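Local coordinates for protein 33 kDa chaperonin (Thermotoga maritima, PDB 1VQ0) that probably acts as a redox-regulated molecular chaperone that protects thermally unfolding and oxidatively damaged proteins from irreversible aggregation, at residues I82-A87 and V124-R129; V141-V144 and E150-A153; Y154-S159 and S164-G169. All coordinates share one frame; numbering follows the deposited sequence.

Interaction 1: residues I82-A87 and V124-R129; sequences IRRVVA and VLRVVR
R84 and R126 meet through their guanidinium groups, NH2 of R84 lying 3.3 Å from NH2 of R126. Both atoms are donors, so no hydrogen bond joins them, and the two groups are turned steeply, their planes 81° apart. The side chains themselves cross at about a right angle. R84 brings its end across by reach: its chain is extended from CG to NE, although its CB does not point at 124-129. R126 points its CB toward 82-87 and then bends at chi3 (-70°), which turns its guanidinium so that NE of R84 lies at its edge, in plane.

The closeness of the two cations is probably paid for by the acids they share. D75 forms salt bridges with NH2 of both arginines, and E77 forms one with NH2 of R126 and a long, weak ion pair with R84. Both acids belong to strand 71-78, which runs between strands 84-90 and 123-130 in the large mixed sheet of the Hsp33 fold. The contact therefore spans an intervening strand, and the nearest CA atoms across it, those of R84 and V124, are 9.9 Å apart. The length of arginine suits a contact between strands that are not neighbours, and its several N-H groups let one side chain serve more than one acceptor: NH1 of R126 also bonds to OE1 of Q140 on the next strand outward.

Farther out, the alternation of the strands divides their residues between two surfaces. V85 and A87 pack on A55 of helix 46-62, while L125 and V127 lie against Y155 of helix 149-160, small or branched apolar groups suited to a helix-covered face. V86, on the same surface as the arginines, touches D75 and W277.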
# COMPACT_ATOMS: atom_id res chain seq x y z
N ILE A 82 18.40 12.31 4.11
CA ILE A 82 18.06 11.28 5.10
C ILE A 82 17.55 9.92 4.53
O ILE A 82 17.74 8.90 5.17
CB ILE A 82 17.14 11.78 6.23
CG1 ILE A 82 17.49 11.05 7.55
CG2 ILE A 82 15.67 11.64 5.85
CD1 ILE A 82 16.85 11.66 8.88
N ARG A 83 16.90 9.97 3.36
CA ARG A 83 16.52 8.84 2.51
C ARG A 83 15.30 8.07 2.98
O ARG A 83 14.36 7.82 2.21
CB ARG A 83 17.69 7.89 2.26
CG ARG A 83 18.94 8.55 1.71
CD ARG A 83 19.94 7.63 0.93
NE ARG A 83 20.28 6.34 1.57
CZ ARG A 83 21.18 6.15 2.55
NH1 ARG A 83 21.85 7.17 3.11
NH2 ARG A 83 21.38 4.91 3.01
N ARG A 84 15.32 7.67 4.24
CA ARG A 84 14.27 6.85 4.82
C ARG A 84 14.13 7.06 6.33
O ARG A 84 15.12 7.20 7.03
CB ARG A 84 14.54 5.35 4.59
CG ARG A 84 13.21 4.58 4.49
CD ARG A 84 13.38 3.24 3.94
NE ARG A 84 12.12 2.52 3.69
CZ ARG A 84 12.08 1.34 3.05
NH1 ARG A 84 13.19 0.77 2.62
NH2 ARG A 84 10.96 0.71 2.83
N VAL A 85 12.87 7.12 6.77
CA VAL A 85 12.49 7.28 8.16
C VAL A 85 11.41 6.26 8.49
O VAL A 85 10.33 6.26 7.87
CB VAL A 85 11.92 8.68 8.42
CG1 VAL A 85 11.72 8.89 9.88
CG2 VAL A 85 12.82 9.73 7.88
N VAL A 86 11.70 5.42 9.49
CA VAL A 86 10.84 4.29 9.86
C VAL A 86 10.56 4.32 11.39
O VAL A 86 11.47 4.38 12.21
CB VAL A 86 11.51 2.93 9.49
CG1 VAL A 86 10.63 1.77 9.84
CG2 VAL A 86 11.79 2.85 8.04
N ALA A 87 9.29 4.35 11.75
CA ALA A 87 8.94 4.30 13.15
C ALA A 87 7.84 3.32 13.37
O ALA A 87 6.81 3.42 12.71
CB ALA A 87 8.57 5.67 13.67
N VAL A 124 7.19 9.51 -0.42
CA VAL A 124 5.92 8.85 -0.09
C VAL A 124 5.88 8.47 1.41
O VAL A 124 6.90 8.35 2.09
CB VAL A 124 5.69 7.52 -0.95
CG1 VAL A 124 5.79 7.79 -2.36
CG2 VAL A 124 6.66 6.39 -0.60
N LEU A 125 4.66 8.28 1.90
CA LEU A 125 4.45 7.77 3.23
C LEU A 125 3.64 6.47 3.17
O LEU A 125 2.64 6.41 2.50
CB LEU A 125 3.75 8.83 4.06
CG LEU A 125 3.33 8.50 5.50
CD1 LEU A 125 3.05 9.82 6.25
CD2 LEU A 125 2.11 7.68 5.51
N ARG A 126 4.15 5.46 3.85
CA ARG A 126 3.57 4.13 4.03
C ARG A 126 3.21 3.87 5.48
O ARG A 126 3.96 4.25 6.35
CB ARG A 126 4.56 3.02 3.59
CG ARG A 126 4.61 2.87 2.17
CD ARG A 126 5.44 1.74 1.60
NE ARG A 126 6.82 2.02 1.81
CZ ARG A 126 7.65 2.57 0.96
NH1 ARG A 126 7.29 2.91 -0.24
NH2 ARG A 126 8.90 2.75 1.33
N VAL A 127 2.06 3.24 5.68
CA VAL A 127 1.65 2.68 6.97
C VAL A 127 1.38 1.19 6.81
O VAL A 127 0.54 0.77 5.99
CB VAL A 127 0.50 3.44 7.59
CG1 VAL A 127 -0.02 2.75 8.89
CG2 VAL A 127 0.97 4.88 7.85
N VAL A 128 2.14 0.41 7.57
CA VAL A 128 2.04 -1.06 7.65
C VAL A 128 1.32 -1.43 8.93
O VAL A 128 1.70 -1.02 10.01
CB VAL A 128 3.41 -1.71 7.64
CG1 VAL A 128 3.35 -3.18 7.55
CG2 VAL A 128 4.20 -1.15 6.45
N ARG A 129 0.22 -2.17 8.78
CA ARG A 129 -0.55 -2.64 9.90
C ARG A 129 -0.42 -4.16 9.98
O ARG A 129 -0.94 -4.91 9.18
CB ARG A 129 -1.98 -2.24 9.74
CG ARG A 129 -2.21 -0.78 10.05
CD ARG A 129 -3.03 -0.70 11.34
NE ARG A 129 -4.39 -0.44 11.07
CZ ARG A 129 -5.42 -0.59 11.88
NH1 ARG A 129 -5.43 -1.10 13.09
NH2 ARG A 129 -6.55 -0.25 11.39

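Interaction 2: residues V141-V144 and E150-A153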
# COMPACT_ATOMS: atom_id res chain seq x y z
N VAL A 141 0.71 6.68 0.40
CA VAL A 141 0.21 7.95 -0.09
C VAL A 141 1.40 8.86 -0.42
O VAL A 141 2.44 8.73 0.19
CB VAL A 141 -0.79 8.61 0.92
CG1 VAL A 141 -2.01 7.74 1.15
CG2 VAL A 141 -0.12 9.01 2.22
N PRO A 142 1.23 9.81 -1.34
CA PRO A 142 2.25 10.76 -1.59
C PRO A 142 2.38 11.71 -0.41
O PRO A 142 1.42 11.89 0.33
CB PRO A 142 1.82 11.48 -2.88
CG PRO A 142 0.33 11.15 -3.03
CD PRO A 142 0.02 10.05 -2.12
N LEU A 143 3.60 12.23 -0.19
CA LEU A 143 3.81 13.17 0.92
C LEU A 143 3.09 14.45 0.54
O LEU A 143 2.96 14.76 -0.61
CB LEU A 143 5.29 13.44 1.16
CG LEU A 143 6.10 12.34 1.76
CD1 LEU A 143 7.65 12.74 1.63
CD2 LEU A 143 5.71 12.06 3.24
N VAL A 144 2.56 15.11 1.54
CA VAL A 144 1.93 16.38 1.42
C VAL A 144 2.91 17.55 1.61
O VAL A 144 2.80 18.55 0.93
CB VAL A 144 0.86 16.53 2.56
CG1 VAL A 144 0.50 18.04 2.79
CG2 VAL A 144 -0.36 15.74 2.20
N GLU A 150 1.65 16.54 9.16
CA GLU A 150 0.61 16.76 8.14
C GLU A 150 0.48 15.60 7.15
O GLU A 150 -0.60 15.34 6.65
CB GLU A 150 0.87 18.05 7.35
CG GLU A 150 -0.37 18.53 6.63
CD GLU A 150 -0.15 19.76 5.77
OE1 GLU A 150 1.00 20.24 5.76
OE2 GLU A 150 -1.14 20.19 5.11
N ASP A 151 1.62 15.01 6.81
CA ASP A 151 1.68 13.83 5.99
C ASP A 151 0.85 12.67 6.62
O ASP A 151 0.09 12.05 5.92
CB ASP A 151 3.09 13.39 5.81
CG ASP A 151 3.99 14.47 5.23
OD1 ASP A 151 3.70 15.05 4.15
OD2 ASP A 151 5.05 14.72 5.82
N LEU A 152 0.96 12.51 7.93
CA LEU A 152 0.27 11.47 8.68
C LEU A 152 -1.19 11.78 8.80
O LEU A 152 -2.02 10.90 8.62
CB LEU A 152 0.82 11.29 10.09
CG LEU A 152 1.01 9.86 10.58
CD1 LEU A 152 0.97 9.79 11.99
CD2 LEU A 152 0.11 8.90 10.14
N ALA A 153 -1.51 13.05 9.05
CA ALA A 153 -2.93 13.50 9.00
C ALA A 153 -3.60 13.18 7.66
O ALA A 153 -4.69 12.71 7.63
CB ALA A 153 -3.04 14.99 9.32
O HOH W 1 1.31 12.24 3.01
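The backbone N of V144 donates a hydrogen bond to OD1 of D151, 2.8 Å long and bent to 135° at the hydrogen, with the donor arriving nearly along the C-O axis of the acceptor. This is the close-packed heart of the contact. CD2 of L143 lies 3.6 Å from CG of D151 and touches both its oxygens, so the carboxylate has an apolar neighbour as well as polar ones. L143 reaches it with CG anti to its own carbonyl carbon (chi1 -71°), and it also packs on I76 and L125 of the sheet. D151 is buried, and its charge is met by backbone N-H groups: OD1 also accepts from the N atoms of S145 and G146, and OD2 from N of I148. Aspartate suits this place because its short side chain, near the start of helix 149-160, can gather several amides of the turn leading in from strand 137-142.

Between P142 and D151 the backbones stand farther apart, and a water bridges them. It donates to O of P142 at 2.7 Å and, over a longer 3.2 Å, to O of D151. The ring of P142 fixes phi (-70°) at the end of the strand.

The outer side is looser and exposed. There CG1 of V144 rests against the carboxylate of E150, 3.5 Å from its CD, the two side chains crossing at about a right angle. The extended glutamate chain leaves its polar end near the surface, where OE1 has a weak hydrogen bond to OG of S145.

Four hydrogen bonds from backbone N-H groups to one buried carboxylate would be expected to favour its charged form and to fix its rotation, tying the shape of the turn to the first turn of the helix.

Interaction 3: residues Y154-S159 and S164-G169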
# COMPACT_ATOMS: atom_id res chain seq x y z
N TYR A 154 -2.88 13.39 6.55
CA TYR A 154 -3.40 13.07 5.22
C TYR A 154 -3.58 11.57 4.96
O TYR A 154 -4.57 11.15 4.35
CB TYR A 154 -2.52 13.71 4.16
CG TYR A 154 -2.91 13.53 2.72
CD1 TYR A 154 -4.00 14.18 2.18
CD2 TYR A 154 -2.15 12.73 1.90
CE1 TYR A 154 -4.36 13.98 0.84
CE2 TYR A 154 -2.46 12.54 0.60
CZ TYR A 154 -3.54 13.16 0.06
OH TYR A 154 -3.77 12.91 -1.23
N TYR A 155 -2.64 10.76 5.42
CA TYR A 155 -2.80 9.31 5.42
C TYR A 155 -4.17 8.97 6.09
O TYR A 155 -5.08 8.30 5.49
CB TYR A 155 -1.64 8.59 6.13
CG TYR A 155 -2.07 7.24 6.54
CD1 TYR A 155 -2.03 6.17 5.62
CD2 TYR A 155 -2.57 7.00 7.84
CE1 TYR A 155 -2.51 4.88 5.99
CE2 TYR A 155 -3.08 5.75 8.21
CZ TYR A 155 -3.04 4.68 7.30
OH TYR A 155 -3.57 3.45 7.65
N PHE A 156 -4.37 9.51 7.29
CA PHE A 156 -5.60 9.16 8.02
C PHE A 156 -6.86 9.61 7.26
O PHE A 156 -7.76 8.78 7.04
CB PHE A 156 -5.57 9.63 9.50
CG PHE A 156 -4.80 8.67 10.40
CD1 PHE A 156 -5.40 7.48 10.83
CD2 PHE A 156 -3.48 8.95 10.83
CE1 PHE A 156 -4.68 6.58 11.66
CE2 PHE A 156 -2.77 8.03 11.64
CZ PHE A 156 -3.36 6.86 12.04
N ALA A 157 -6.90 10.88 6.82
CA ALA A 157 -8.04 11.38 6.05
C ALA A 157 -8.34 10.52 4.79
O ALA A 157 -9.48 10.13 4.53
CB ALA A 157 -7.86 12.91 5.68
N VAL A 158 -7.32 10.15 4.05
CA VAL A 158 -7.54 9.51 2.77
C VAL A 158 -7.61 7.99 2.87
O VAL A 158 -8.52 7.45 2.32
CB VAL A 158 -6.48 9.91 1.72
CG1 VAL A 158 -6.60 8.99 0.48
CG2 VAL A 158 -6.70 11.35 1.27
N SER A 159 -6.64 7.30 3.51
CA SER A 159 -6.73 5.85 3.58
C SER A 159 -7.69 5.32 4.63
O SER A 159 -8.29 4.28 4.45
CB SER A 159 -5.38 5.18 3.83
OG SER A 159 -4.34 5.86 3.16
N SER A 164 -8.27 14.15 10.59
CA SER A 164 -7.26 14.15 11.61
C SER A 164 -6.48 15.45 11.64
O SER A 164 -6.30 16.13 10.62
CB SER A 164 -6.24 13.01 11.32
OG SER A 164 -6.82 11.68 11.33
N ALA A 165 -5.96 15.74 12.84
CA ALA A 165 -4.96 16.78 13.09
C ALA A 165 -3.91 16.20 13.99
O ALA A 165 -4.24 15.62 15.03
CB ALA A 165 -5.59 18.01 13.76
N PHE A 166 -2.67 16.30 13.55
CA PHE A 166 -1.48 15.96 14.36
C PHE A 166 -0.63 17.21 14.56
O PHE A 166 -0.41 17.98 13.63
CB PHE A 166 -0.62 14.89 13.71
CG PHE A 166 -1.19 13.50 13.76
CD1 PHE A 166 -2.24 13.12 12.94
CD2 PHE A 166 -0.60 12.55 14.58
CE1 PHE A 166 -2.73 11.81 12.95
CE2 PHE A 166 -1.09 11.28 14.63
CZ PHE A 166 -2.14 10.89 13.79
N SER A 167 -0.21 17.48 15.79
CA SER A 167 0.79 18.50 16.04
C SER A 167 1.92 17.91 16.81
O SER A 167 1.70 17.32 17.85
CB SER A 167 0.23 19.66 16.77
OG SER A 167 1.22 20.70 16.89
N ILE A 168 3.15 18.07 16.27
CA ILE A 168 4.33 17.33 16.71
C ILE A 168 5.56 18.23 16.73
O ILE A 168 5.76 19.03 15.82
CB ILE A 168 4.62 16.10 15.75
CG1 ILE A 168 3.48 15.06 15.75
CG2 ILE A 168 5.91 15.41 16.17
CD1 ILE A 168 3.67 13.96 14.73
N GLY A 169 6.39 18.10 17.77
CA GLY A 169 7.56 18.96 17.95
C GLY A 169 8.64 18.24 18.74
O GLY A 169 8.35 17.48 19.68
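Helix 149-160 widens to a pi-type turn at 156-159, near its end, and after a short connection the chain sets out as strand 164-173 at the edge of the large sheet, bringing F156 beside S164 and F166. No hydrogen bond crosses between 154-159 and 164-169; the contact is made by three side chains whose CB atoms all point toward the other segment.

The two phenyl rings lie nearly parallel, at 22°, but are slid so far apart, with centroids separated by 5.7 Å, that they barely overlap. What touches is a pair of adjacent ring carbons on each phenylalanine: CE2 of F156 is 3.6 Å from CZ of F166, and CD2 of F156 is as near to CE1 of F166. F156 places its ring there with CG anti to its carbonyl carbon (chi1 -81°). The ring has further neighbours: one face receives CE2 of Y155, 3.7 Å above its centre, and V62 of helix 46-62 and Q186 of strand 176-187 also touch it. Phenylalanine suits both positions, being flat and broad enough to fill the space between helix and sheet; F166 packs further on L61 and A184.

S164 puts its hydroxyl close to the base of the F156 side chain, OG lying 3.0 Å from CB. The hydroxyl has its polar partners elsewhere, at O of I162 and NE2 of Q186, and serine is small enough to fit beside the aromatic residue while making those bonds. With an alanine at F156 the whole ring is gone, and F166 would probably lose its aromatic neighbour, with a gap left beside Y155.

With the serine's polar needs met outside the pair and the rings hardly stacked, the contact probably rests mainly on burial of apolar surface and on fit, rather than on directed bonds.

From the N terminus, the chain first passes through 82-87 and returns at 124-129, so interaction 1 closes a loop of 36 residues; in the sheet it reaches over strand 71-78, which precedes both segments in the chain. Interactions 2 and 3 follow in series, without nesting or crossing: each closes a short connection, first from strand 137-142 into helix 149-160, then from that helix out to strand 164-173. The helix, shared by both, thus links the two outermost strands of the sheet. Direct contacts join the three: L125 N probably bonds to V141 O, V127 packs on Y155, and L152 on F166. F137 of the second subunit touches V141, Y154 and V158, placing interactions 2 and 3 beside the dimer partner.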